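PDB 6GSZ: alpha-L-rhamnosidase from Aspergillus terreus, which probably hydrolyses terminal non-reducing alpha-L-rhamnose residues in alpha-L-rhamnosides. Local coordinates for residues A[638-642]-A[643-647]; A[648-651]-A[652-656]; A[661-665]-A[666-670]; A[669-672]-A[673-677]. All coordinates share one frame; numbering follows the deposited sequence. Where two conformers were deposited one is given.

In the fold
The four contacts follow one another along the chain through three successive helices of the glycosidase domain. Interaction 1 ends helix 623-644, interaction 2 is the glycosylated loop leading to helix 656-664, interaction 3 ends that helix, and interaction 4 starts helix 671-687. Their centres lie 8 to 13 Å apart. Met651 of interaction 2 joins three of them, its SD 3.6 Å from Ile645 CG1 and 3.7 Å from Phe668 CZ. Interactions 1 and 2 share the sugar on Asn648, and interactions 3 and 4 a mannose that also binds calcium. The centres are about 31 to 38 Å from the centre of the chain, and none of the residues belongs to the glucose-binding pocket.

Interaction 1. Residues A[638-642]-A[643-647]; sequences KEFQK and AWITS. With NAG (2-acetamido-2-deoxy-beta-D-glucopyranose), chain G.
Phe640, Gln641, Trp644 and Ile645 pack against one another in a local contact at the C-terminal end of helix 623-644, where the chain turns off into a loop. Trp644 approaches over one face of the Phe640 ring and is offset toward its rim, with CD1 3.7 Å from Phe640 CE2. The ring planes stand at 54°, so the pair is oblique. Ile645 takes the edge of the same ring, its CD1 4.0 Å from Phe640 CE1, and its CD1 also touches Gln641 CG. With CG opposite the backbone N (chi1 -178°), the Phe640 ring is swung toward the helix end, where these two residues can reach it. The domain belongs to the six-hairpin glycosidases, whose catalytic domain is an (alpha/alpha)6 barrel; here Phe640 and Trp644 face the neighbouring helix 598-619, and Trp644 NE1 is hydrogen-bonded to Asp603 of that helix. The last helical bonds run from Trp644 N to Phe640 O (2.9 Å) and from Ile645 N to Gln641 O (3.0 Å), Ile645 being the first residue to leave helical angles. A water sits beyond the last turn, 2.7 Å from both Lys642 O and Ile645 O. On the outer side the bent Lys642 chain brings NZ to 3.5 Å from Glu639 OE1, a salt bridge within the helix. Farther on, Thr646 OG1 lies beside O7 of the N-acetylglucosamine on Asn648.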
loop_
_atom_site.group_PDB
_atom_site.type_symbol
_atom_site.label_atom_id
_atom_site.label_comp_id
_atom_site.label_asym_id
_atom_site.label_seq_id
_atom_site.Cartn_x
_atom_site.Cartn_y
_atom_site.Cartn_z
ATOM N N LYS A 638 -20.916 7.670 28.597
ATOM C CA LYS A 638 -21.364 7.438 29.990
ATOM C C LYS A 638 -21.159 5.964 30.379
ATOM O O LYS A 638 -20.613 5.667 31.457
ATOM C CB LYS A 638 -22.817 7.885 30.212
ATOM C CG LYS A 638 -23.396 7.604 31.597
ATOM C CD LYS A 638 -24.879 7.966 31.744
ATOM C CE LYS A 638 -25.429 7.612 33.111
ATOM N NZ LYS A 638 -26.466 8.577 33.552
ATOM N N GLU A 639 -21.529 5.041 29.470
ATOM C CA GLU A 639 -21.357 3.596 29.762
ATOM C C GLU A 639 -19.862 3.224 29.851
ATOM O O GLU A 639 -19.471 2.437 30.716
ATOM C CB GLU A 639 -22.083 2.732 28.737
ATOM C CG GLU A 639 -23.565 2.918 28.694
ATOM C CD GLU A 639 -24.282 2.648 30.012
ATOM O OE1 GLU A 639 -23.753 1.845 30.842
ATOM O OE2 GLU A 639 -25.398 3.203 30.199
ATOM N N PHE A 640 -19.020 3.807 28.994
ATOM C CA PHE A 640 -17.570 3.617 29.052
ATOM C C PHE A 640 -17.025 4.009 30.422
ATOM O O PHE A 640 -16.233 3.276 31.050
ATOM C CB PHE A 640 -16.836 4.325 27.913
ATOM C CG PHE A 640 -15.351 4.097 27.945
ATOM C CD1 PHE A 640 -14.529 4.889 28.726
ATOM C CD2 PHE A 640 -14.762 3.080 27.201
ATOM C CE1 PHE A 640 -13.172 4.663 28.789
ATOM C CE2 PHE A 640 -13.405 2.856 27.285
ATOM C CZ PHE A 640 -12.618 3.616 28.089
ATOM N N GLN A 641 -17.441 5.195 30.879
ATOM C CA GLN A 641 -17.024 5.725 32.183
ATOM C C GLN A 641 -17.456 4.782 33.314
ATOM O O GLN A 641 -16.635 4.427 34.183
ATOM C CB GLN A 641 -17.579 7.136 32.363
ATOM C CG GLN A 641 -16.937 8.134 31.407
ATOM C CD GLN A 641 -17.694 9.435 31.299
ATOM O OE1 GLN A 641 -18.748 9.610 31.910
ATOM N NE2 GLN A 641 -17.175 10.319 30.460
ATOM N N LYS A 642 -18.725 4.364 33.291
ATOM C CA LYS A 642 -19.230 3.459 34.316
ATOM C C LYS A 642 -18.416 2.165 34.370
ATOM O O LYS A 642 -18.171 1.635 35.449
ATOM C CB LYS A 642 -20.706 3.139 34.079
ATOM C CG LYS A 642 -21.646 4.292 34.391
ATOM C CD LYS A 642 -23.026 4.162 33.787
ATOM C CE LYS A 642 -23.850 3.045 34.374
ATOM N NZ LYS A 642 -25.215 3.066 33.782
ATOM N N ALA A 643 -18.046 1.647 33.193
ATOM C CA ALA A 643 -17.369 0.366 33.130
ATOM C C ALA A 643 -15.880 0.444 33.518
ATOM O O ALA A 643 -15.368 -0.497 34.155
ATOM C CB ALA A 643 -17.526 -0.213 31.746
ATOM N N TRP A 644 -15.176 1.521 33.124
ATOM C CA TRP A 644 -13.720 1.518 33.056
ATOM C C TRP A 644 -13.024 2.656 33.804
ATOM O O TRP A 644 -11.803 2.620 33.934
ATOM C CB TRP A 644 -13.255 1.520 31.589
ATOM C CG TRP A 644 -13.795 0.357 30.812
ATOM C CD1 TRP A 644 -14.623 0.431 29.735
ATOM C CD2 TRP A 644 -13.591 -1.055 31.065
ATOM N NE1 TRP A 644 -14.911 -0.816 29.266
ATOM C CE2 TRP A 644 -14.331 -1.749 30.083
ATOM C CE3 TRP A 644 -12.894 -1.800 32.030
ATOM C CZ2 TRP A 644 -14.341 -3.138 29.990
ATOM C CZ3 TRP A 644 -12.906 -3.178 31.939
ATOM C CH2 TRP A 644 -13.657 -3.832 30.965
ATOM N N ILE A 645 -13.769 3.657 34.280
ATOM C CA ILE A 645 -13.161 4.823 34.936
ATOM C C ILE A 645 -13.773 4.955 36.330
ATOM O O ILE A 645 -15.011 5.023 36.469
ATOM C CB ILE A 645 -13.350 6.119 34.132
ATOM C CG1 ILE A 645 -12.926 5.964 32.677
ATOM C CG2 ILE A 645 -12.564 7.220 34.803
ATOM C CD1 ILE A 645 -12.963 7.201 31.848
ATOM N N THR A 646 -12.923 4.971 37.359
ATOM C CA THR A 646 -13.435 5.145 38.728
ATOM C C THR A 646 -13.976 6.567 38.890
ATOM O O THR A 646 -13.658 7.443 38.098
ATOM C CB THR A 646 -12.342 4.898 39.779
ATOM O OG1 THR A 646 -11.349 5.923 39.697
ATOM C CG2 THR A 646 -11.677 3.563 39.594
ATOM N N SER A 647 -14.720 6.785 39.976
ATOM C CA SER A 647 -15.341 8.078 40.221
ATOM C C SER A 647 -14.295 9.202 40.228
ATOM O O SER A 647 -14.580 10.286 39.710
ATOM C CB SER A 647 -16.143 8.066 41.492
ATOM O OG SER A 647 -15.300 7.831 42.602
HETATM C C1 NAG G . -9.015 7.033 43.541
HETATM C C2 NAG G . -9.792 5.716 43.166
HETATM C C3 NAG G . -8.857 4.466 43.287
HETATM C C4 NAG G . -7.432 4.703 42.802
HETATM C C5 NAG G . -6.878 5.984 43.418
HETATM C C6 NAG G . -5.518 6.365 42.860
HETATM C C7 NAG G . -12.274 6.000 43.456
HETATM C C8 NAG G . -13.530 5.648 44.219
HETATM N N2 NAG G . -11.067 5.540 43.922
HETATM O O3 NAG G . -9.236 3.353 42.479
HETATM O O4 NAG G . -6.602 3.543 43.051
HETATM O O5 NAG G . -7.717 7.061 43.034
HETATM O O6 NAG G . -5.042 7.511 43.580
HETATM O O7 NAG G . -12.397 6.653 42.456
HETATM O O HOH W 1 -16.857 3.190 37.287
#

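Interaction 2. Residues A[648-651]-A[652-656]; sequences NGTM and ANETQ. With NAG (2-acetamido-2-deoxy-beta-D-glucopyranose), chain G; NAG (2-acetamido-2-deoxy-beta-D-glucopyranose), chain E.
Glu654 folds back along the loop so that its OE2 accepts the backbone N-H of Met651 at 2.8 Å. The bond is nearly straight (161°) and uses the lone pair of OE2 that faces away from the other carboxylate oxygen. What brings the carboxylate round is a bend in the chain at chi2 (-89°). Thr650 crosses this side chain at about a right angle, its CG2 3.6 Å from Glu654 OE2, while Met651 CB lies 3.5 Å from the same oxygen. Met651 itself is coiled, bent at both chi2 and chi3, and turns its end away toward Ile645, Pro662 and Phe668. Glu654 is also the centre of an inverse gamma turn, inside the second of two N-glycosylation sequons, Asn648-Gly649-Thr650 and Asn653-Glu654-Thr655. Both asparagines carry N-acetylglucosamine through ND2. In the first, Thr650 OG1 donates to Asn648 OD1 at 2.7 Å, from 26° out of the carbonyl plane, and the sugar's O7 accepts from Asn648 N at 2.9 Å. In the second, Asn653 OD1 is held by Asn597 N, and Thr655 caps the start of helix 656-664 through Gly658 N. The other oxygen of Glu654, OE1, forms a salt bridge with Arg680 of helix 671-687. With an arginine at OE1 and a peptide N-H among the partners of OE2, rotation of the carboxylate is restricted, and it is probably kept ionised.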
loop_
_atom_site.group_PDB
_atom_site.type_symbol
_atom_site.label_atom_id
_atom_site.label_comp_id
_atom_site.label_asym_id
_atom_site.label_seq_id
_atom_site.Cartn_x
_atom_site.Cartn_y
_atom_site.Cartn_z
ATOM N N ASN A 648 -13.108 8.938 40.774
ATOM C CA ASN A 648 -12.059 9.955 40.854
ATOM C C ASN A 648 -11.205 10.068 39.585
ATOM O O ASN A 648 -10.231 10.826 39.570
ATOM C CB ASN A 648 -11.157 9.785 42.080
ATOM C CG ASN A 648 -10.253 8.581 42.050
ATOM O OD1 ASN A 648 -10.015 7.975 41.012
ATOM N ND2 ASN A 648 -9.711 8.253 43.208
ATOM N N GLY A 649 -11.511 9.302 38.531
ATOM C CA GLY A 649 -10.850 9.492 37.246
ATOM C C GLY A 649 -9.714 8.515 36.949
ATOM O O GLY A 649 -8.914 8.810 36.057
ATOM N N THR A 650 -9.592 7.432 37.738
ATOM C CA THR A 650 -8.569 6.408 37.547
ATOM C C THR A 650 -9.056 5.327 36.571
ATOM O O THR A 650 -10.175 4.865 36.659
ATOM C CB THR A 650 -8.209 5.764 38.896
ATOM O OG1 THR A 650 -7.860 6.809 39.807
ATOM C CG2 THR A 650 -7.067 4.782 38.774
ATOM N N MET A 651 -8.188 4.940 35.631
ATOM C CA MET A 651 -8.545 3.881 34.701
ATOM C C MET A 651 -8.462 2.514 35.400
ATOM O O MET A 651 -7.606 2.308 36.279
ATOM C CB MET A 651 -7.588 3.879 33.515
ATOM C CG MET A 651 -7.704 5.129 32.651
ATOM S SD MET A 651 -9.375 5.546 32.097
ATOM C CE MET A 651 -9.806 4.036 31.257
ATOM N N ALA A 652 -9.302 1.568 34.950
ATOM C CA ALA A 652 -9.268 0.203 35.472
ATOM C C ALA A 652 -7.850 -0.387 35.334
ATOM O O ALA A 652 -7.372 -1.088 36.236
ATOM C CB ALA A 652 -10.296 -0.651 34.765
ATOM N N ASN A 653 -7.185 -0.080 34.221
ATOM C CA ASN A 653 -5.763 -0.415 34.010
ATOM C C ASN A 653 -4.984 0.869 33.713
ATOM O O ASN A 653 -5.162 1.490 32.668
ATOM C CB ASN A 653 -5.576 -1.428 32.872
ATOM C CG ASN A 653 -6.524 -2.595 32.966
ATOM O OD1 ASN A 653 -7.236 -2.855 32.020
ATOM N ND2 ASN A 653 -6.540 -3.279 34.111
ATOM N N GLU A 654 -4.096 1.244 34.637
ATOM C CA GLU A 654 -3.256 2.430 34.483
ATOM C C GLU A 654 -1.960 2.055 33.748
ATOM O O GLU A 654 -0.896 1.926 34.314
ATOM C CB GLU A 654 -2.983 3.048 35.855
ATOM C CG GLU A 654 -4.180 3.758 36.473
ATOM C CD GLU A 654 -4.308 5.237 36.108
ATOM O OE1 GLU A 654 -3.297 5.929 36.206
ATOM O OE2 GLU A 654 -5.434 5.660 35.662
ATOM N N THR A 655 -2.125 1.853 32.444
ATOM C CA THR A 655 -1.104 1.441 31.506
ATOM C C THR A 655 -1.019 2.480 30.393
ATOM O O THR A 655 -1.879 3.365 30.276
ATOM C CB THR A 655 -1.462 0.091 30.891
ATOM O OG1 THR A 655 -2.714 0.213 30.191
ATOM C CG2 THR A 655 -1.556 -0.999 31.942
ATOM N N GLN A 656 0.043 2.417 29.603
ATOM C CA GLN A 656 0.196 3.354 28.521
ATOM C C GLN A 656 -1.042 3.319 27.621
ATOM O O GLN A 656 -1.571 4.372 27.268
ATOM C CB GLN A 656 1.498 3.123 27.772
ATOM C CG GLN A 656 2.719 3.488 28.594
ATOM C CD GLN A 656 4.003 3.379 27.812
ATOM O OE1 GLN A 656 4.023 3.517 26.582
ATOM N NE2 GLN A 656 5.084 3.102 28.541
HETATM C C1 NAG G . -9.015 7.033 43.541
HETATM C C2 NAG G . -9.792 5.716 43.166
HETATM C C3 NAG G . -8.857 4.466 43.287
HETATM C C4 NAG G . -7.432 4.703 42.802
HETATM C C5 NAG G . -6.878 5.984 43.418
HETATM C C6 NAG G . -5.518 6.365 42.860
HETATM C C7 NAG G . -12.274 6.000 43.456
HETATM C C8 NAG G . -13.530 5.648 44.219
HETATM N N2 NAG G . -11.067 5.540 43.922
HETATM O O3 NAG G . -9.236 3.353 42.479
HETATM O O4 NAG G . -6.602 3.543 43.051
HETATM O O5 NAG G . -7.717 7.061 43.034
HETATM O O6 NAG G . -5.042 7.511 43.580
HETATM O O7 NAG G . -12.397 6.653 42.456
HETATM C C1 NAG E . -7.446 -4.391 34.310
HETATM C C2 NAG E . -6.819 -5.517 35.083
HETATM C C3 NAG E . -7.843 -6.617 35.384
HETATM C C4 NAG E . -9.158 -6.098 35.959
HETATM C C5 NAG E . -9.691 -4.988 35.028
HETATM C C6 NAG E . -11.034 -4.386 35.451
HETATM C C7 NAG E . -5.889 -6.600 33.027
HETATM C C8 NAG E . -4.659 -7.120 32.386
HETATM N N2 NAG E . -5.724 -6.036 34.271
HETATM O O3 NAG E . -7.220 -7.524 36.250
HETATM O O4 NAG E . -10.121 -7.141 35.823
HETATM O O5 NAG E . -8.688 -3.985 34.911
HETATM O O6 NAG E . -10.904 -3.856 36.772
HETATM O O7 NAG E . -6.949 -6.725 32.385
#

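Interaction 3. Residues A[661-665]-A[666-670]; sequences LPLYF and DLFPS. With CA (calcium ion), chain Q; MAN (alpha-D-mannopyranose), chain C.
The Phe668 ring turns its CE2 corner obliquely onto the last turn of helix 656-664, 3.7 Å from Pro662 CB and 3.7 Å from Leu663 CD2. At the edge of the Tyr664 ring, in its plane, lies Phe665 CE1. The Phe665 ring is stacked with His608 and meets Tyr605 edge-to-face, both on helix 598-619, while the Tyr664 ring makes a cation-pi contact with Lys708. Leu667 folds under the helix end, where CG rests 3.8 Å from Phe665 CB. Leu667 N donates to Pro662 O (2.9 Å, 168°) in the carbonyl plane, and Asp666 N makes a weak bond to Leu663 O (3.4 Å). Asp666 is turned outward, and a water bridges its OD1 to Leu663 O; OD1 also has a salt bridge with Lys708. It is the backbone of Asp666, not its carboxylate, that holds calcium: the metal binds Asp666 O at 2.3 Å, with O2 and O3 of a mannose and four waters completing seven ligands. Two of those waters donate to Phe665 O and Phe668 O, tying the shell to the peptide. The positive phi of Asp666 and the two bonds back into the last turn make this a Schellman motif, in which the carbonyl of Asp666 serves a calcium site shared between protein and glycan.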
loop_
_atom_site.group_PDB
_atom_site.type_symbol
_atom_site.label_atom_id
_atom_site.label_comp_id
_atom_site.label_asym_id
_atom_site.label_seq_id
_atom_site.Cartn_x
_atom_site.Cartn_y
_atom_site.Cartn_z
ATOM N N LEU A 661 -5.799 5.702 25.236
ATOM C CA LEU A 661 -7.056 5.627 24.461
ATOM C C LEU A 661 -8.131 6.591 24.959
ATOM O O LEU A 661 -8.669 7.352 24.129
ATOM C CB LEU A 661 -7.556 4.186 24.361
ATOM C CG LEU A 661 -6.617 3.197 23.696
ATOM C CD1 LEU A 661 -7.246 1.818 23.635
ATOM C CD2 LEU A 661 -6.220 3.666 22.300
ATOM N N PRO A 662 -8.523 6.580 26.256
ATOM C CA PRO A 662 -9.522 7.556 26.674
ATOM C C PRO A 662 -9.048 9.021 26.577
ATOM O O PRO A 662 -9.871 9.883 26.382
ATOM C CB PRO A 662 -9.851 7.115 28.104
ATOM C CG PRO A 662 -8.585 6.431 28.564
ATOM C CD PRO A 662 -8.122 5.667 27.349
ATOM N N LEU A 663 -7.740 9.273 26.646
ATOM C CA LEU A 663 -7.232 10.609 26.421
ATOM C C LEU A 663 -7.419 11.023 24.962
ATOM O O LEU A 663 -7.931 12.105 24.671
ATOM C CB LEU A 663 -5.764 10.694 26.835
ATOM C CG LEU A 663 -5.527 10.698 28.350
ATOM C CD1 LEU A 663 -4.043 10.521 28.653
ATOM C CD2 LEU A 663 -6.059 11.976 28.974
ATOM N N TYR A 664 -7.024 10.174 24.014
ATOM C CA TYR A 664 -7.107 10.575 22.609
ATOM C C TYR A 664 -8.570 10.640 22.147
ATOM O O TYR A 664 -8.936 11.484 21.295
ATOM C CB TYR A 664 -6.331 9.596 21.723
ATOM C CG TYR A 664 -6.048 10.156 20.365
ATOM C CD1 TYR A 664 -5.137 11.175 20.209
ATOM C CD2 TYR A 664 -6.753 9.724 19.255
ATOM C CE1 TYR A 664 -4.917 11.748 18.970
ATOM C CE2 TYR A 664 -6.545 10.284 18.008
ATOM C CZ TYR A 664 -5.601 11.288 17.867
ATOM O OH TYR A 664 -5.371 11.896 16.679
ATOM N N PHE A 665 -9.403 9.723 22.672
ATOM C CA PHE A 665 -10.797 9.614 22.271
ATOM C C PHE A 665 -11.734 10.514 23.102
ATOM O O PHE A 665 -12.945 10.521 22.866
ATOM C CB PHE A 665 -11.255 8.152 22.305
ATOM C CG PHE A 665 -10.523 7.190 21.382
ATOM C CD1 PHE A 665 -9.867 7.598 20.231
ATOM C CD2 PHE A 665 -10.496 5.853 21.708
ATOM C CE1 PHE A 665 -9.220 6.681 19.411
ATOM C CE2 PHE A 665 -9.836 4.936 20.912
ATOM C CZ PHE A 665 -9.199 5.360 19.773
ATOM N N ASP A 666 -11.167 11.258 24.059
ATOM C CA ASP A 666 -11.890 12.292 24.857
ATOM C C ASP A 666 -13.049 11.649 25.642
ATOM O O ASP A 666 -14.205 12.081 25.579
ATOM C CB ASP A 666 -12.359 13.454 23.973
ATOM C CG ASP A 666 -11.248 14.263 23.345
ATOM O OD1 ASP A 666 -10.324 14.673 24.084
ATOM O OD2 ASP A 666 -11.336 14.528 22.132
ATOM N N LEU A 667 -12.724 10.617 26.433
ATOM C CA LEU A 667 -13.737 9.816 27.123
ATOM C C LEU A 667 -13.824 10.109 28.635
ATOM O O LEU A 667 -14.645 9.505 29.297
ATOM C CB LEU A 667 -13.439 8.319 26.912
ATOM C CG LEU A 667 -13.431 7.879 25.447
ATOM C CD1 LEU A 667 -13.185 6.386 25.313
ATOM C CD2 LEU A 667 -14.732 8.256 24.760
ATOM N N PHE A 668 -13.015 11.041 29.156
ATOM C CA PHE A 668 -13.096 11.410 30.585
ATOM C C PHE A 668 -14.288 12.336 30.764
ATOM O O PHE A 668 -14.685 13.035 29.835
ATOM C CB PHE A 668 -11.797 12.060 31.078
ATOM C CG PHE A 668 -10.679 11.073 31.257
ATOM C CD1 PHE A 668 -10.537 10.353 32.429
ATOM C CD2 PHE A 668 -9.799 10.809 30.212
ATOM C CE1 PHE A 668 -9.552 9.384 32.556
ATOM C CE2 PHE A 668 -8.812 9.852 30.361
ATOM C CZ PHE A 668 -8.664 9.171 31.539
ATOM N N PRO A 669 -14.918 12.338 31.949
ATOM C CA PRO A 669 -16.078 13.202 32.176
ATOM C C PRO A 669 -15.790 14.698 32.329
ATOM O O PRO A 669 -16.726 15.470 32.335
ATOM C CB PRO A 669 -16.689 12.629 33.458
ATOM C CG PRO A 669 -15.567 11.966 34.178
ATOM C CD PRO A 669 -14.624 11.459 33.093
ATOM N N SER A 670 -14.523 15.080 32.444
ATOM C CA SER A 670 -14.187 16.485 32.558
ATOM C C SER A 670 -12.775 16.720 32.036
ATOM O O SER A 670 -11.935 15.806 32.022
ATOM C CB SER A 670 -14.278 16.975 33.992
ATOM O OG SER A 670 -13.189 16.532 34.763
HETATM CA CA CA Q . -16.182 13.069 24.846
HETATM C C1 MAN C . -15.177 17.534 24.847
HETATM C C2 MAN C . -16.044 16.260 24.750
HETATM C C3 MAN C . -16.435 15.900 26.214
HETATM C C4 MAN C . -15.221 15.890 27.175
HETATM C C5 MAN C . -14.428 17.200 27.074
HETATM C C6 MAN C . -13.212 17.266 28.012
HETATM O O2 MAN C . -15.461 15.143 23.951
HETATM O O3 MAN C . -17.177 14.653 26.234
HETATM O O4 MAN C . -15.596 15.776 28.563
HETATM O O5 MAN C . -14.035 17.358 25.712
HETATM O O6 MAN C . -12.410 16.078 27.933
HETATM O O HOH W 2 -9.068 13.843 26.437
HETATM O O HOH W 3 -15.218 12.329 22.871
HETATM O O HOH W 4 -16.187 12.497 27.537
HETATM O O HOH W 5 -17.693 14.031 23.161
HETATM O O HOH W 6 -17.786 11.788 24.773
#

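Interaction 4. Residues A[669-672]-A[673-677]; sequences PSAE and QAQSA. With MAN (alpha-D-mannopyranose), chain C.
Ser670 and Gln673 form the close part of this contact at the start of helix 671-687. Ser670 OG, wedged between its own backbone N and carbonyl carbon (chi1 75°), faces into the first turn and accepts from Gln673 N at 3.1 Å and 158°, an N-cap bond. Ser670 O accepts in turn from Ala674 N at 3.0 Å, the first helical bond. The same residue's hydroxyl lies against Gln673 CG, with OG at 3.5 Å. Gln673 stretches back from there toward the preceding loop, crossing the Pro669 ring at about a right angle and bringing OE1 to 3.1 Å from Pro669 CG. The nitrogen of the same amide, NE2, is hydrogen-bonded to Ser647 O, which ties the helix start to the loop after helix 623-644. Ala674 and Ala677 turn inward, where Phe668 packs on both. The solvent side is looser. Glu672, modelled in two conformers, Gln675 and Ser676 lie exposed there, and what joins them to their own turn is chiefly backbone: Gln675 N to Ala671 O (2.9 Å) and Ser676 N to Glu672 O (2.9 Å). The Gln675 side chain runs extended beyond CG, passing Ala671 O with its CG at 3.1 Å. Ala671 approaches the glycan instead, its N 3.7 Å from C6 of the mannose. At this N-terminal end the hydroxyl of Ser670 supplies an acceptor to a first-turn N-H that lacks a helical carbonyl before it, and the negative charge of Glu672 in the same turn would be expected to interact favourably with the helix dipole.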
loop_
_atom_site.group_PDB
_atom_site.type_symbol
_atom_site.label_atom_id
_atom_site.label_comp_id
_atom_site.label_asym_id
_atom_site.label_seq_id
_atom_site.Cartn_x
_atom_site.Cartn_y
_atom_site.Cartn_z
ATOM N N PRO A 669 -14.918 12.338 31.949
ATOM C CA PRO A 669 -16.078 13.202 32.176
ATOM C C PRO A 669 -15.790 14.698 32.329
ATOM O O PRO A 669 -16.726 15.470 32.335
ATOM C CB PRO A 669 -16.689 12.629 33.458
ATOM C CG PRO A 669 -15.567 11.966 34.178
ATOM C CD PRO A 669 -14.624 11.459 33.093
ATOM N N SER A 670 -14.523 15.080 32.444
ATOM C CA SER A 670 -14.187 16.485 32.558
ATOM C C SER A 670 -12.775 16.720 32.036
ATOM O O SER A 670 -11.935 15.806 32.022
ATOM C CB SER A 670 -14.278 16.975 33.992
ATOM O OG SER A 670 -13.189 16.532 34.763
ATOM N N ALA A 671 -12.538 17.965 31.602
ATOM C CA ALA A 671 -11.235 18.374 31.098
ATOM C C ALA A 671 -10.199 18.177 32.214
ATOM O O ALA A 671 -9.033 17.847 31.949
ATOM C CB ALA A 671 -11.286 19.804 30.639
ATOM N N GLU A 672 -10.612 18.436 33.464
ATOM C CA GLU A 672 -9.728 18.271 34.638
ATOM C C GLU A 672 -9.220 16.798 34.915
ATOM O O GLU A 672 -8.060 16.393 35.347
ATOM C CB GLU A 672 -10.405 18.929 35.846
ATOM C CG GLU A 672 -10.501 20.455 35.725
ATOM C CD GLU A 672 -11.532 21.030 34.747
ATOM O OE1 GLU A 672 -12.572 20.360 34.473
ATOM O OE2 GLU A 672 -11.305 22.181 34.264
ATOM N N GLN A 673 -10.198 15.911 34.760
ATOM C CA GLN A 673 -9.897 14.464 34.937
ATOM C C GLN A 673 -9.000 14.004 33.787
ATOM O O GLN A 673 -8.118 13.184 34.039
ATOM C CB GLN A 673 -11.186 13.640 35.047
ATOM C CG GLN A 673 -11.851 13.772 36.412
ATOM C CD GLN A 673 -12.620 12.537 36.799
ATOM O OE1 GLN A 673 -12.986 11.719 35.952
ATOM N NE2 GLN A 673 -12.878 12.407 38.097
ATOM N N ALA A 674 -9.233 14.533 32.572
ATOM C CA ALA A 674 -8.374 14.197 31.441
ATOM C C ALA A 674 -6.964 14.748 31.677
ATOM O O ALA A 674 -5.981 14.058 31.491
ATOM C CB ALA A 674 -8.951 14.728 30.153
ATOM N N GLN A 675 -6.853 16.010 32.135
ATOM C CA GLN A 675 -5.530 16.593 32.350
ATOM C C GLN A 675 -4.776 15.790 33.444
ATOM O O GLN A 675 -3.570 15.568 33.350
ATOM C CB GLN A 675 -5.641 18.082 32.747
ATOM C CG GLN A 675 -6.148 18.982 31.620
ATOM C CD GLN A 675 -6.641 20.368 32.009
ATOM O OE1 GLN A 675 -6.527 20.823 33.154
ATOM N NE2 GLN A 675 -7.225 21.065 31.039
ATOM N N SER A 676 -5.471 15.382 34.512
ATOM C CA SER A 676 -4.862 14.583 35.571
ATOM C C SER A 676 -4.358 13.257 34.994
ATOM O O SER A 676 -3.257 12.831 35.313
ATOM C CB SER A 676 -5.830 14.335 36.726
ATOM O OG SER A 676 -6.096 15.551 37.391
ATOM N N ALA A 677 -5.190 12.623 34.149
ATOM C CA ALA A 677 -4.809 11.335 33.505
ATOM C C ALA A 677 -3.564 11.513 32.616
ATOM O O ALA A 677 -2.652 10.654 32.602
ATOM C CB ALA A 677 -6.005 10.812 32.770
HETATM C C1 MAN C . -15.177 17.534 24.847
HETATM C C2 MAN C . -16.044 16.260 24.750
HETATM C C3 MAN C . -16.435 15.900 26.214
HETATM C C4 MAN C . -15.221 15.890 27.175
HETATM C C5 MAN C . -14.428 17.200 27.074
HETATM C C6 MAN C . -13.212 17.266 28.012
HETATM O O2 MAN C . -15.461 15.143 23.951
HETATM O O3 MAN C . -17.177 14.653 26.234
HETATM O O4 MAN C . -15.596 15.776 28.563
HETATM O O5 MAN C . -14.035 17.358 25.712
HETATM O O6 MAN C . -12.410 16.078 27.933
#